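Family 88 glycosyl hydrolase (Bacteroides thetaiotaomicron, PDB 5NOA) probably cleaves sugar linkages of complex plant glycans such as arabinogalactan in the human gut. Local coordinates at residues K39-W44 / T63-A68; P49-S54 / L78-G83; D57-H62 / K82-H87; N88-A93 / D133-A138. All coordinates share one frame; numbering follows the deposited sequence.

Three contacts interlock near the N terminus and a fourth follows. Interaction 1 closes the excursion from helix 29-47 through the intervening loop to helix 56-72. Before it closes, interactions 2 and 3 have opened, so both cross it along the chain; they start in the loop (49-54) and on helix 56-72 (57-62), and both end on helix 75-87, where they share Lys82 and Gly83. Together the three tie helices 29-47, 56-72 and 75-87 and the loop between the first two into one block. Interaction 4 is in series with them: it opens where helix 75-87 stops and closes a long loop plus helix 120-130 by bringing residues 88-93 against the start of helix 135-149.

Interaction 1 of 4, residues K39-W44 / T63-A68; sequences KVNGYW and TGNMEA
Asn41 and Asn65 meet amide to amide, through the one hydrogen bond that joins these two helical segments. Asn41 ND2 donates to Asn65 OD1 over 2.8 Å, and the bond is fairly straight, with an N-H...O angle of 161°. It is well directed at both ends: the acceptor lies close to the amide plane of Asn41, and the donor comes in the carbonyl plane of Asn65. The two side chains cross at about a right angle and their amide planes are 54° apart, so the groups meet turned rather than flat against each other. Asn65 has CG anti to its backbone N (chi1 -176°), which brings OD1 across toward the first helix although the root of the side chain does not aim there.

Both amides are buried, and their other polar atoms also have partners. Asn41 OD1 is hydrogen-bonded to Tyr61 OH, while Asn65 ND2 reaches Tyr77 O and Ser81 OG; this leaves little freedom to flip either amide.

Apolar contact is slight: the methyl CB of Ala68 lies 4.0 Å from Asn41 ND2 and borders the amide on that side.

The polar bridge joins helix 29-47 to helix 56-72. Helix 75-87 packs on it through Tyr77, which touches both Asn41 and Ala68, and helix 358-377 adds Leu365 against Asn41.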
loop_
_atom_site.group_PDB
_atom_site.type_symbol
_atom_site.label_atom_id
_atom_site.label_comp_id
_atom_site.label_asym_id
_atom_site.label_seq_id
_atom_site.Cartn_x
_atom_site.Cartn_y
_atom_site.Cartn_z
ATOM N N LYS A 39 14.292 -14.798 -2.128
ATOM C CA LYS A 39 15.239 -14.562 -1.038
ATOM C C LYS A 39 14.592 -13.703 0.070
ATOM O O LYS A 39 14.700 -13.992 1.243
ATOM C CB LYS A 39 16.493 -13.895 -1.583
ATOM C CG LYS A 39 17.623 -13.731 -0.587
ATOM C CD LYS A 39 18.842 -13.078 -1.239
ATOM C CE LYS A 39 18.544 -11.705 -1.878
ATOM N NZ LYS A 39 19.617 -10.663 -1.762
ATOM N N VAL A 40 13.912 -12.652 -0.339
ATOM C CA VAL A 40 13.270 -11.717 0.563
ATOM C C VAL A 40 12.104 -12.369 1.303
ATOM O O VAL A 40 11.963 -12.238 2.521
ATOM C CB VAL A 40 12.815 -10.467 -0.226
ATOM C CG1 VAL A 40 11.887 -9.581 0.563
ATOM C CG2 VAL A 40 14.051 -9.684 -0.667
ATOM N N ASN A 41 11.214 -12.992 0.550
ATOM C CA ASN A 41 10.033 -13.566 1.156
ATOM C C ASN A 41 10.393 -14.762 2.013
ATOM O O ASN A 41 9.837 -14.973 3.092
ATOM C CB ASN A 41 8.979 -13.874 0.113
ATOM C CG ASN A 41 7.567 -13.767 0.634
ATOM O OD1 ASN A 41 7.353 -13.085 1.627
ATOM N ND2 ASN A 41 6.606 -14.392 -0.019
ATOM N N GLY A 42 11.364 -15.546 1.555
ATOM C CA GLY A 42 11.879 -16.649 2.355
ATOM C C GLY A 42 12.498 -16.189 3.658
ATOM O O GLY A 42 12.270 -16.811 4.722
ATOM N N TYR A 43 13.302 -15.122 3.605
ATOM C CA TYR A 43 13.917 -14.567 4.817
ATOM C C TYR A 43 12.802 -14.198 5.809
ATOM O O TYR A 43 12.883 -14.502 7.007
ATOM C CB TYR A 43 14.799 -13.371 4.462
ATOM C CG TYR A 43 15.381 -12.685 5.649
ATOM C CD1 TYR A 43 16.565 -13.095 6.223
ATOM C CD2 TYR A 43 14.720 -11.620 6.229
ATOM C CE1 TYR A 43 17.094 -12.435 7.323
ATOM C CE2 TYR A 43 15.221 -10.964 7.335
ATOM C CZ TYR A 43 16.403 -11.381 7.884
ATOM O OH TYR A 43 16.886 -10.726 8.972
ATOM N N TRP A 44 11.802 -13.491 5.298
ATOM C CA TRP A 44 10.749 -13.028 6.189
ATOM C C TRP A 44 10.028 -14.222 6.838
ATOM O O TRP A 44 9.825 -14.284 8.057
ATOM C CB TRP A 44 9.763 -12.129 5.474
ATOM C CG TRP A 44 8.751 -11.653 6.395
ATOM C CD1 TRP A 44 7.509 -12.212 6.599
ATOM C CD2 TRP A 44 8.882 -10.619 7.330
ATOM N NE1 TRP A 44 6.862 -11.574 7.590
ATOM C CE2 TRP A 44 7.649 -10.558 8.052
ATOM C CE3 TRP A 44 9.883 -9.715 7.635
ATOM C CZ2 TRP A 44 7.445 -9.674 9.101
ATOM C CZ3 TRP A 44 9.627 -8.762 8.668
ATOM C CH2 TRP A 44 8.423 -8.772 9.363
ATOM N N THR A 63 -0.456 -8.520 1.896
ATOM C CA THR A 63 -0.756 -8.056 0.555
ATOM C C THR A 63 0.438 -8.300 -0.381
ATOM O O THR A 63 0.249 -8.631 -1.560
ATOM C CB THR A 63 -1.282 -6.622 0.464
ATOM O OG1 THR A 63 -0.250 -5.665 0.750
ATOM C CG2 THR A 63 -2.452 -6.391 1.321
ATOM N N GLY A 64 1.646 -8.133 0.129
ATOM C CA GLY A 64 2.829 -8.424 -0.634
ATOM C C GLY A 64 3.073 -9.905 -0.850
ATOM O O GLY A 64 3.519 -10.337 -1.927
ATOM N N ASN A 65 2.848 -10.709 0.187
ATOM C CA ASN A 65 2.973 -12.159 0.047
ATOM C C ASN A 65 2.006 -12.698 -1.017
ATOM O O ASN A 65 2.386 -13.538 -1.831
ATOM C CB ASN A 65 2.732 -12.835 1.386
ATOM C CG ASN A 65 2.938 -14.336 1.306
ATOM O OD1 ASN A 65 3.989 -14.791 0.856
ATOM N ND2 ASN A 65 1.934 -15.108 1.721
ATOM N N MET A 66 0.769 -12.205 -0.985
ATOM C CA MET A 66 -0.188 -12.610 -1.979
ATOM C C MET A 66 0.261 -12.225 -3.368
ATOM O O MET A 66 0.136 -13.041 -4.307
ATOM C CB MET A 66 -1.586 -12.103 -1.678
ATOM C CG MET A 66 -2.229 -12.779 -0.470
ATOM S SD MET A 66 -2.256 -14.599 -0.448
ATOM C CE MET A 66 -3.238 -14.980 -1.886
ATOM N N GLU A 67 0.820 -11.024 -3.534
ATOM C CA GLU A 67 1.375 -10.643 -4.823
ATOM C C GLU A 67 2.448 -11.632 -5.286
ATOM O O GLU A 67 2.477 -12.022 -6.464
ATOM C CB GLU A 67 1.942 -9.228 -4.746
ATOM C CG GLU A 67 2.189 -8.576 -6.080
ATOM C CD GLU A 67 0.948 -8.024 -6.737
ATOM O OE1 GLU A 67 1.044 -7.704 -7.924
ATOM O OE2 GLU A 67 -0.099 -7.868 -6.073
ATOM N N ALA A 68 3.358 -11.970 -4.374
ATOM C CA ALA A 68 4.418 -12.924 -4.712
ATOM C C ALA A 68 3.847 -14.303 -5.095
ATOM O O ALA A 68 4.368 -14.941 -5.994
ATOM C CB ALA A 68 5.393 -13.040 -3.545
#

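Interaction 2 of 4, residues P49-S54 / L78-G83; sequences PEHGRS and LEYSKG
His51 stands in an extended loop that passes the helical residues Tyr80 and Gly83, its CA 7.3 Å from that of Gly83, the nearest CA pair of the two segments. The imidazole carries the contact. With CG anti to the carbonyl carbon (chi1 -63°), the ring is turned toward the helix and fits between the ring of Tyr80 and the backbone of the next turn. Its CE1 edge points into the face of the phenol ring, 3.5 Å above that plane and over its centre, in a T-shaped (edge-to-face) pair with planes 62° apart and centroids separated by 4.7 Å. The same CE1 lies 3.1 Å from Tyr80 O, a close contact with a carbonyl oxygen that sits oblique to the imidazole. One face of the imidazole rests on the main chain of Gly83, with CD2 3.5 Å from Gly83 C; the missing side chain there lets the ring lie down on the helix.

In the six-hairpin (alpha/alpha) barrel expected of family 88, residues 49-54 belong to the loop linking helix 29-47 to helix 56-72, and this contact lays that loop over helix 75-87.

At the ring's edge, in its plane, a water lies 2.8 Å from His51 NE2 and reaches Glu79 O only weakly. Tyr80 OH is hydrogen-bonded to His48 O, tying its ring to the start of the same loop. One turn of the helix also carries a salt bridge between Glu79 OE2 and Lys82 NZ, with Glu131 as a second partner of the lysine.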
loop_
_atom_site.group_PDB
_atom_site.type_symbol
_atom_site.label_atom_id
_atom_site.label_comp_id
_atom_site.label_asym_id
_atom_site.label_seq_id
_atom_site.Cartn_x
_atom_site.Cartn_y
_atom_site.Cartn_z
ATOM N N PRO A 49 7.935 -17.662 11.865
ATOM C CA PRO A 49 7.136 -18.886 11.705
ATOM C C PRO A 49 5.761 -18.813 12.349
ATOM O O PRO A 49 4.882 -19.559 11.938
ATOM C CB PRO A 49 7.989 -19.950 12.399
ATOM C CG PRO A 49 8.833 -19.193 13.368
ATOM C CD PRO A 49 9.149 -17.913 12.655
ATOM N N GLU A 50 5.587 -17.943 13.343
ATOM C CA GLU A 50 4.313 -17.818 14.042
ATOM C C GLU A 50 3.560 -16.587 13.567
ATOM O O GLU A 50 4.124 -15.510 13.367
ATOM C CB GLU A 50 4.523 -17.789 15.541
ATOM C CG GLU A 50 5.118 -19.097 16.078
ATOM C CD GLU A 50 5.094 -19.183 17.605
ATOM O OE1 GLU A 50 5.728 -18.334 18.276
ATOM O OE2 GLU A 50 4.440 -20.108 18.142
ATOM N N HIS A 51 2.256 -16.744 13.398
ATOM C CA HIS A 51 1.400 -15.671 12.952
ATOM C C HIS A 51 0.919 -14.816 14.101
ATOM O O HIS A 51 0.623 -15.285 15.195
ATOM C CB HIS A 51 0.206 -16.246 12.235
ATOM C CG HIS A 51 0.587 -16.986 11.005
ATOM N ND1 HIS A 51 1.211 -16.367 9.947
ATOM C CD2 HIS A 51 0.487 -18.299 10.679
ATOM C CE1 HIS A 51 1.491 -17.267 9.025
ATOM N NE2 HIS A 51 1.051 -18.441 9.440
ATOM N N GLY A 52 0.751 -13.533 13.791
ATOM C CA GLY A 52 0.194 -12.557 14.704
ATOM C C GLY A 52 -1.116 -12.012 14.216
ATOM O O GLY A 52 -1.755 -12.576 13.347
ATOM N N ARG A 53 -1.495 -10.877 14.786
ATOM C CA ARG A 53 -2.834 -10.358 14.617
ATOM C C ARG A 53 -3.081 -9.831 13.200
ATOM O O ARG A 53 -2.159 -9.672 12.373
ATOM C CB ARG A 53 -3.137 -9.313 15.687
ATOM C CG ARG A 53 -2.269 -8.076 15.624
ATOM C CD ARG A 53 -2.664 -7.095 16.719
ATOM N NE ARG A 53 -1.790 -5.949 16.675
ATOM C CZ ARG A 53 -1.809 -4.967 17.571
ATOM N NH1 ARG A 53 -2.677 -4.985 18.577
ATOM N NH2 ARG A 53 -0.945 -4.002 17.441
ATOM N N SER A 54 -4.352 -9.493 13.002
ATOM C CA SER A 54 -4.862 -9.089 11.682
ATOM C C SER A 54 -4.631 -7.618 11.350
ATOM O O SER A 54 -4.961 -7.199 10.245
ATOM C CB SER A 54 -6.383 -9.377 11.635
ATOM O OG SER A 54 -7.078 -8.383 12.414
ATOM N N LEU A 78 1.202 -19.329 -0.377
ATOM C CA LEU A 78 -0.246 -19.450 -0.148
ATOM C C LEU A 78 -0.534 -20.001 1.241
ATOM O O LEU A 78 -1.379 -19.490 1.968
ATOM C CB LEU A 78 -0.873 -20.330 -1.216
ATOM C CG LEU A 78 -2.376 -20.588 -1.068
ATOM C CD1 LEU A 78 -3.143 -19.272 -1.083
ATOM C CD2 LEU A 78 -2.853 -21.502 -2.180
ATOM N N GLU A 79 0.211 -21.033 1.617
ATOM C CA GLU A 79 0.026 -21.620 2.921
ATOM C C GLU A 79 0.280 -20.644 4.063
ATOM O O GLU A 79 -0.415 -20.674 5.079
ATOM C CB GLU A 79 0.858 -22.896 3.065
ATOM C CG GLU A 79 0.343 -24.018 2.148
ATOM C CD GLU A 79 -1.189 -24.215 2.158
ATOM O OE1 GLU A 79 -1.728 -24.535 3.249
ATOM O OE2 GLU A 79 -1.859 -24.060 1.071
ATOM N N TYR A 80 1.252 -19.762 3.901
ATOM C CA TYR A 80 1.581 -18.799 4.932
ATOM C C TYR A 80 0.453 -17.803 5.158
ATOM O O TYR A 80 0.089 -17.526 6.291
ATOM C CB TYR A 80 2.879 -18.085 4.547
ATOM C CG TYR A 80 3.518 -17.317 5.678
ATOM C CD1 TYR A 80 4.286 -17.944 6.627
ATOM C CD2 TYR A 80 3.388 -15.929 5.766
ATOM C CE1 TYR A 80 4.873 -17.263 7.660
ATOM C CE2 TYR A 80 3.991 -15.235 6.780
ATOM C CZ TYR A 80 4.741 -15.902 7.709
ATOM O OH TYR A 80 5.355 -15.176 8.717
ATOM N N SER A 81 -0.111 -17.276 4.058
ATOM C CA SER A 81 -1.271 -16.383 4.213
ATOM C C SER A 81 -2.531 -17.110 4.732
ATOM O O SER A 81 -3.284 -16.550 5.538
ATOM C CB SER A 81 -1.568 -15.601 2.947
ATOM O OG SER A 81 -0.629 -14.579 2.745
ATOM N N LYS A 82 -2.767 -18.345 4.276
ATOM C CA LYS A 82 -3.892 -19.120 4.797
ATOM C C LYS A 82 -3.726 -19.335 6.302
ATOM O O LYS A 82 -4.700 -19.213 7.053
ATOM C CB LYS A 82 -3.981 -20.491 4.144
ATOM C CG LYS A 82 -4.549 -20.475 2.763
ATOM C CD LYS A 82 -4.587 -21.893 2.251
ATOM C CE LYS A 82 -5.193 -21.964 0.887
ATOM N NZ LYS A 82 -4.969 -23.336 0.343
ATOM N N GLY A 83 -2.503 -19.613 6.748
ATOM C CA GLY A 83 -2.279 -19.825 8.174
ATOM C C GLY A 83 -2.578 -18.588 8.996
ATOM O O GLY A 83 -3.170 -18.660 10.078
HETATM O O HOH W 1 1.165 -20.979 8.178
#

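Interaction 3 of 4, residues D57-H62 / K82-H87; sequences DNAAYH and KGWAEH
Trp84 lays its indole against the imidazole of His62, and nearly all of the contact from residues 82-87 passes through this one side chain. It leaves the helix with CG anti to the backbone N (chi1 174°) and spans the gap to helix 56-72. The five-membered ring makes an offset (parallel-displaced) stack with His62: planes are 12° apart, centroids 3.9 Å apart, and His62 NE2 comes to 3.3 Å from Trp84 CG. Trp84 thus stacks on one face of the imidazole, while Tyr61 presents its ring edge to the other, with CD2 over the centre. His62 ND1 is hydrogen-bonded to Ser81 OG, which fixes the rotation of the imidazole about CB-CG.

Farther out along the indole, Trp84 CH2 touches Ala59 CB at 3.7 Å, and Trp84 NE1 has Asn58 CB beside it at 3.9 Å. The indole N-H is used by Arg53 O, which also accepts from Asn58 ND2; a loop carbonyl thus pins both helices at this point. The other end of that amide, Asn58 OD1, is hydrogen-bonded to Asn358 ND2. Next in sequence, Ala85 turns to helix 120-130, packing on Tyr124 and Leu127.

The axes of the two short helical segments run roughly antiparallel, at 149°, and approach no closer than 11.5 Å, a separation the large indole fills. Antiparallel packing of successive helices is consistent with the (alpha/alpha) barrel expected of glycoside hydrolase family 88.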
loop_
_atom_site.group_PDB
_atom_site.type_symbol
_atom_site.label_atom_id
_atom_site.label_comp_id
_atom_site.label_asym_id
_atom_site.label_seq_id
_atom_site.Cartn_x
_atom_site.Cartn_y
_atom_site.Cartn_z
ATOM N N ASP A 57 -0.172 -3.668 9.992
ATOM C CA ASP A 57 1.237 -3.879 9.642
ATOM C C ASP A 57 1.445 -5.327 9.163
ATOM O O ASP A 57 2.113 -5.560 8.154
ATOM C CB ASP A 57 2.139 -3.462 10.796
ATOM C CG ASP A 57 1.858 -4.191 12.136
ATOM O OD1 ASP A 57 0.674 -4.487 12.500
ATOM O OD2 ASP A 57 2.842 -4.449 12.858
ATOM N N ASN A 58 0.852 -6.281 9.871
ATOM C CA ASN A 58 0.903 -7.672 9.417
ATOM C C ASN A 58 0.110 -7.828 8.143
ATOM O O ASN A 58 0.542 -8.509 7.193
ATOM C CB ASN A 58 0.360 -8.610 10.485
ATOM C CG ASN A 58 1.243 -8.704 11.687
ATOM O OD1 ASN A 58 2.450 -8.487 11.610
ATOM N ND2 ASN A 58 0.641 -9.042 12.809
ATOM N N ALA A 59 -1.046 -7.185 8.074
ATOM C CA ALA A 59 -1.898 -7.302 6.898
ATOM C C ALA A 59 -1.240 -6.745 5.639
ATOM O O ALA A 59 -1.454 -7.255 4.537
ATOM C CB ALA A 59 -3.236 -6.656 7.147
ATOM N N ALA A 60 -0.445 -5.689 5.794
ATOM C CA ALA A 60 0.254 -5.099 4.669
ATOM C C ALA A 60 1.283 -6.063 4.120
ATOM O O ALA A 60 1.428 -6.202 2.905
ATOM C CB ALA A 60 0.869 -3.751 5.052
ATOM N N TYR A 61 2.034 -6.733 4.994
ATOM C CA TYR A 61 2.926 -7.800 4.564
ATOM C C TYR A 61 2.153 -8.802 3.711
ATOM O O TYR A 61 2.615 -9.193 2.633
ATOM C CB TYR A 61 3.622 -8.515 5.752
ATOM C CG TYR A 61 4.226 -9.797 5.270
ATOM C CD1 TYR A 61 5.389 -9.816 4.510
ATOM C CD2 TYR A 61 3.543 -10.998 5.409
ATOM C CE1 TYR A 61 5.863 -10.989 3.928
ATOM C CE2 TYR A 61 4.020 -12.157 4.849
ATOM C CZ TYR A 61 5.163 -12.155 4.098
ATOM O OH TYR A 61 5.588 -13.340 3.514
ATOM N N HIS A 62 0.986 -9.236 4.183
ATOM C CA HIS A 62 0.242 -10.261 3.469
ATOM C C HIS A 62 -0.200 -9.819 2.089
ATOM O O HIS A 62 -0.265 -10.648 1.181
ATOM C CB HIS A 62 -0.899 -10.823 4.327
ATOM C CG HIS A 62 -0.393 -11.790 5.342
ATOM N ND1 HIS A 62 -0.100 -13.101 5.012
ATOM C CD2 HIS A 62 0.010 -11.595 6.627
ATOM C CE1 HIS A 62 0.456 -13.664 6.070
ATOM N NE2 HIS A 62 0.530 -12.788 7.063
ATOM N N LYS A 82 -2.767 -18.345 4.276
ATOM C CA LYS A 82 -3.892 -19.120 4.797
ATOM C C LYS A 82 -3.726 -19.335 6.302
ATOM O O LYS A 82 -4.700 -19.213 7.053
ATOM C CB LYS A 82 -3.981 -20.491 4.144
ATOM C CG LYS A 82 -4.549 -20.475 2.763
ATOM C CD LYS A 82 -4.587 -21.893 2.251
ATOM C CE LYS A 82 -5.193 -21.964 0.887
ATOM N NZ LYS A 82 -4.969 -23.336 0.343
ATOM N N GLY A 83 -2.503 -19.613 6.748
ATOM C CA GLY A 83 -2.279 -19.825 8.174
ATOM C C GLY A 83 -2.578 -18.588 8.996
ATOM O O GLY A 83 -3.170 -18.660 10.078
ATOM N N TRP A 84 -2.209 -17.432 8.456
ATOM C CA TRP A 84 -2.496 -16.169 9.138
ATOM C C TRP A 84 -3.972 -15.876 9.184
ATOM O O TRP A 84 -4.488 -15.456 10.210
ATOM C CB TRP A 84 -1.708 -15.056 8.472
ATOM C CG TRP A 84 -1.973 -13.672 8.945
ATOM C CD1 TRP A 84 -1.471 -13.069 10.057
ATOM C CD2 TRP A 84 -2.716 -12.672 8.271
ATOM N NE1 TRP A 84 -1.839 -11.749 10.108
ATOM C CE2 TRP A 84 -2.598 -11.476 9.012
ATOM C CE3 TRP A 84 -3.425 -12.645 7.077
ATOM C CZ2 TRP A 84 -3.195 -10.290 8.609
ATOM C CZ3 TRP A 84 -4.042 -11.476 6.697
ATOM C CH2 TRP A 84 -3.896 -10.314 7.436
ATOM N N ALA A 85 -4.656 -16.137 8.083
ATOM C CA ALA A 85 -6.107 -15.901 8.029
ATOM C C ALA A 85 -6.840 -16.788 9.019
ATOM O O ALA A 85 -7.732 -16.323 9.726
ATOM C CB ALA A 85 -6.640 -16.099 6.604
ATOM N N GLU A 86 -6.433 -18.058 9.083
ATOM C CA GLU A 86 -7.028 -19.011 10.016
ATOM C C GLU A 86 -6.746 -18.594 11.466
ATOM O O GLU A 86 -7.653 -18.625 12.318
ATOM C CB GLU A 86 -6.493 -20.423 9.780
ATOM C CG GLU A 86 -6.974 -21.048 8.459
ATOM C CD GLU A 86 -8.438 -21.521 8.406
ATOM O OE1 GLU A 86 -9.219 -21.344 9.371
ATOM O OE2 GLU A 86 -8.811 -22.090 7.352
ATOM N N HIS A 87 -5.520 -18.153 11.740
ATOM C CA HIS A 87 -5.135 -17.725 13.073
ATOM C C HIS A 87 -6.050 -16.571 13.536
ATOM O O HIS A 87 -6.474 -16.514 14.694
ATOM C CB HIS A 87 -3.700 -17.242 13.078
ATOM C CG HIS A 87 -3.253 -16.662 14.371
ATOM N ND1 HIS A 87 -2.950 -17.440 15.467
ATOM C CD2 HIS A 87 -3.026 -15.386 14.743
ATOM C CE1 HIS A 87 -2.562 -16.653 16.462
ATOM N NE2 HIS A 87 -2.612 -15.400 16.046
#

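Interaction 4 of 4, residues N88-A93 / D133-A138; sequences NEWKGA and DTHKIA
A Schellman motif ends helix 75-87 here, and the type I' turn overlapping it sets Trp90 against the start of helix 135-149. Glu89, with positive phi, is the C-prime residue: Glu89 N bonds to Glu86 O and Trp90 N to Ala85 O. The turn from Asn88 to Lys91 is closed by Lys91 N on Asn88 O at 3.1 Å.

From this turn the indole of Trp90 points at the helix, and both its partners lie on the same face. Over the six-membered ring runs the extended chain of Lys136, side by side with the indole and pointing the same way. Lys136 CG lies 3.5 Å from the ring centroid and only 12° off the normal, a clear CH-pi contact. Over the five-membered ring His135 stands upright, in an edge-to-face pair with planes at 87° and centroids 4.8 Å apart. Its CD2 comes to 3.7 Å from Trp90 CD1; a chi1 of 75°, which places CG between backbone N and carbonyl carbon, swings the imidazole to this end of the indole.

Trp90 O faces two waters, one also near Lys136 O and the other near His135 O. More acceptors surround them than they have protons for, so not every bond can form at once. Leu127 of helix 120-130 also touches the tryptophan.

No direct hydrogen bond or salt bridge joins the segments. Lys136 offers its methylenes to the indole and sends NZ past it to Glu131 O, while the indole N-H goes to Glu86 OE1: direct cohesion is mainly dispersion and C-H...pi contact, with water bridging the backbone carbonyls.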
loop_
_atom_site.group_PDB
_atom_site.type_symbol
_atom_site.label_atom_id
_atom_site.label_comp_id
_atom_site.label_asym_id
_atom_site.label_seq_id
_atom_site.Cartn_x
_atom_site.Cartn_y
_atom_site.Cartn_z
ATOM N N ASN A 88 -6.404 -15.682 12.611
ATOM C CA ASN A 88 -7.226 -14.506 12.865
ATOM C C ASN A 88 -8.719 -14.737 12.636
ATOM O O ASN A 88 -9.493 -13.797 12.694
ATOM C CB ASN A 88 -6.673 -13.328 12.073
ATOM C CG ASN A 88 -5.370 -12.838 12.659
ATOM O OD1 ASN A 88 -5.347 -12.375 13.789
ATOM N ND2 ASN A 88 -4.274 -12.984 11.923
ATOM N N GLU A 89 -9.096 -16.001 12.414
ATOM C CA GLU A 89 -10.464 -16.435 12.262
ATOM C C GLU A 89 -11.193 -15.706 11.117
ATOM O O GLU A 89 -12.388 -15.510 11.168
ATOM C CB GLU A 89 -11.258 -16.272 13.578
ATOM C CG GLU A 89 -10.648 -16.910 14.814
ATOM C CD GLU A 89 -11.509 -16.726 16.069
ATOM O OE1 GLU A 89 -10.961 -16.340 17.114
ATOM O OE2 GLU A 89 -12.741 -16.980 16.032
ATOM N N TRP A 90 -10.435 -15.289 10.103
ATOM C CA TRP A 90 -11.054 -14.617 8.969
ATOM C C TRP A 90 -11.770 -13.315 9.386
ATOM O O TRP A 90 -12.765 -12.924 8.783
ATOM C CB TRP A 90 -11.971 -15.558 8.143
ATOM C CG TRP A 90 -11.230 -16.793 7.742
ATOM C CD1 TRP A 90 -11.106 -17.950 8.454
ATOM C CD2 TRP A 90 -10.485 -16.989 6.545
ATOM N NE1 TRP A 90 -10.325 -18.842 7.780
ATOM C CE2 TRP A 90 -9.945 -18.291 6.584
ATOM C CE3 TRP A 90 -10.243 -16.197 5.412
ATOM C CZ2 TRP A 90 -9.163 -18.816 5.542
ATOM C CZ3 TRP A 90 -9.484 -16.732 4.394
ATOM C CH2 TRP A 90 -8.949 -18.015 4.461
ATOM N N LYS A 91 -11.239 -12.669 10.433
ATOM C CA LYS A 91 -11.778 -11.416 10.966
ATOM C C LYS A 91 -10.672 -10.398 11.114
ATOM O O LYS A 91 -9.478 -10.756 11.167
ATOM C CB LYS A 91 -12.431 -11.641 12.342
ATOM C CG LYS A 91 -13.641 -12.543 12.342
ATOM C CD LYS A 91 -14.182 -12.758 13.748
ATOM C CE LYS A 91 -15.393 -13.645 13.690
ATOM N NZ LYS A 91 -15.945 -13.802 15.044
ATOM N N GLY A 92 -11.066 -9.136 11.192
ATOM C CA GLY A 92 -10.212 -8.062 11.687
ATOM C C GLY A 92 -10.450 -7.931 13.176
ATOM O O GLY A 92 -10.359 -8.898 13.921
ATOM N N ALA A 93 -10.775 -6.727 13.633
ATOM C CA ALA A 93 -11.170 -6.552 15.041
ATOM C C ALA A 93 -12.420 -7.392 15.323
ATOM O O ALA A 93 -13.270 -7.532 14.470
ATOM C CB ALA A 93 -11.386 -5.082 15.285
ATOM N N ASP A 133 -15.268 -20.013 -0.283
ATOM C CA ASP A 133 -15.986 -20.561 0.858
ATOM C C ASP A 133 -16.541 -19.357 1.575
ATOM O O ASP A 133 -15.792 -18.430 1.856
ATOM C CB ASP A 133 -15.016 -21.320 1.773
ATOM C CG ASP A 133 -15.589 -22.619 2.329
ATOM O OD1 ASP A 133 -16.694 -23.052 1.941
ATOM O OD2 ASP A 133 -14.884 -23.242 3.136
ATOM N N THR A 134 -17.848 -19.366 1.804
ATOM C CA THR A 134 -18.593 -18.238 2.414
ATOM C C THR A 134 -17.930 -17.653 3.650
ATOM O O THR A 134 -17.847 -16.428 3.822
ATOM C CB THR A 134 -20.010 -18.728 2.847
ATOM O OG1 THR A 134 -20.661 -19.322 1.740
ATOM C CG2 THR A 134 -20.877 -17.597 3.355
ATOM N N HIS A 135 -17.392 -18.522 4.510
ATOM C CA HIS A 135 -16.877 -18.035 5.790
ATOM C C HIS A 135 -15.671 -17.126 5.612
ATOM O O HIS A 135 -15.409 -16.301 6.472
ATOM C CB HIS A 135 -16.522 -19.173 6.753
ATOM C CG HIS A 135 -15.254 -19.905 6.430
ATOM N ND1 HIS A 135 -15.207 -20.963 5.543
ATOM C CD2 HIS A 135 -13.983 -19.733 6.878
ATOM C CE1 HIS A 135 -13.966 -21.418 5.464
ATOM N NE2 HIS A 135 -13.205 -20.696 6.264
ATOM N N LYS A 136 -14.935 -17.263 4.520
ATOM C CA LYS A 136 -13.714 -16.477 4.369
ATOM C C LYS A 136 -13.964 -14.975 4.288
ATOM O O LYS A 136 -13.123 -14.191 4.731
ATOM C CB LYS A 136 -12.959 -16.984 3.140
ATOM C CG LYS A 136 -12.415 -18.386 3.358
ATOM C CD LYS A 136 -11.678 -18.944 2.142
ATOM C CE LYS A 136 -11.205 -20.364 2.391
ATOM N NZ LYS A 136 -10.664 -21.016 1.176
ATOM N N ILE A 137 -15.094 -14.592 3.688
ATOM C CA ILE A 137 -15.452 -13.200 3.498
ATOM C C ILE A 137 -16.684 -12.776 4.303
ATOM O O ILE A 137 -17.172 -11.660 4.172
ATOM C CB ILE A 137 -15.621 -12.828 2.019
ATOM C CG1 ILE A 137 -16.723 -13.630 1.360
ATOM C CG2 ILE A 137 -14.290 -12.966 1.305
ATOM C CD1 ILE A 137 -17.077 -13.120 -0.007
ATOM N N ALA A 138 -17.177 -13.650 5.173
ATOM C CA ALA A 138 -18.383 -13.328 5.954
ATOM C C ALA A 138 -18.186 -12.072 6.792
ATOM O O ALA A 138 -19.039 -11.179 6.798
ATOM C CB ALA A 138 -18.778 -14.534 6.791
HETATM O O HOH W 2 -13.746 -11.947 6.260
HETATM O O HOH W 3 -15.220 -14.234 8.194
#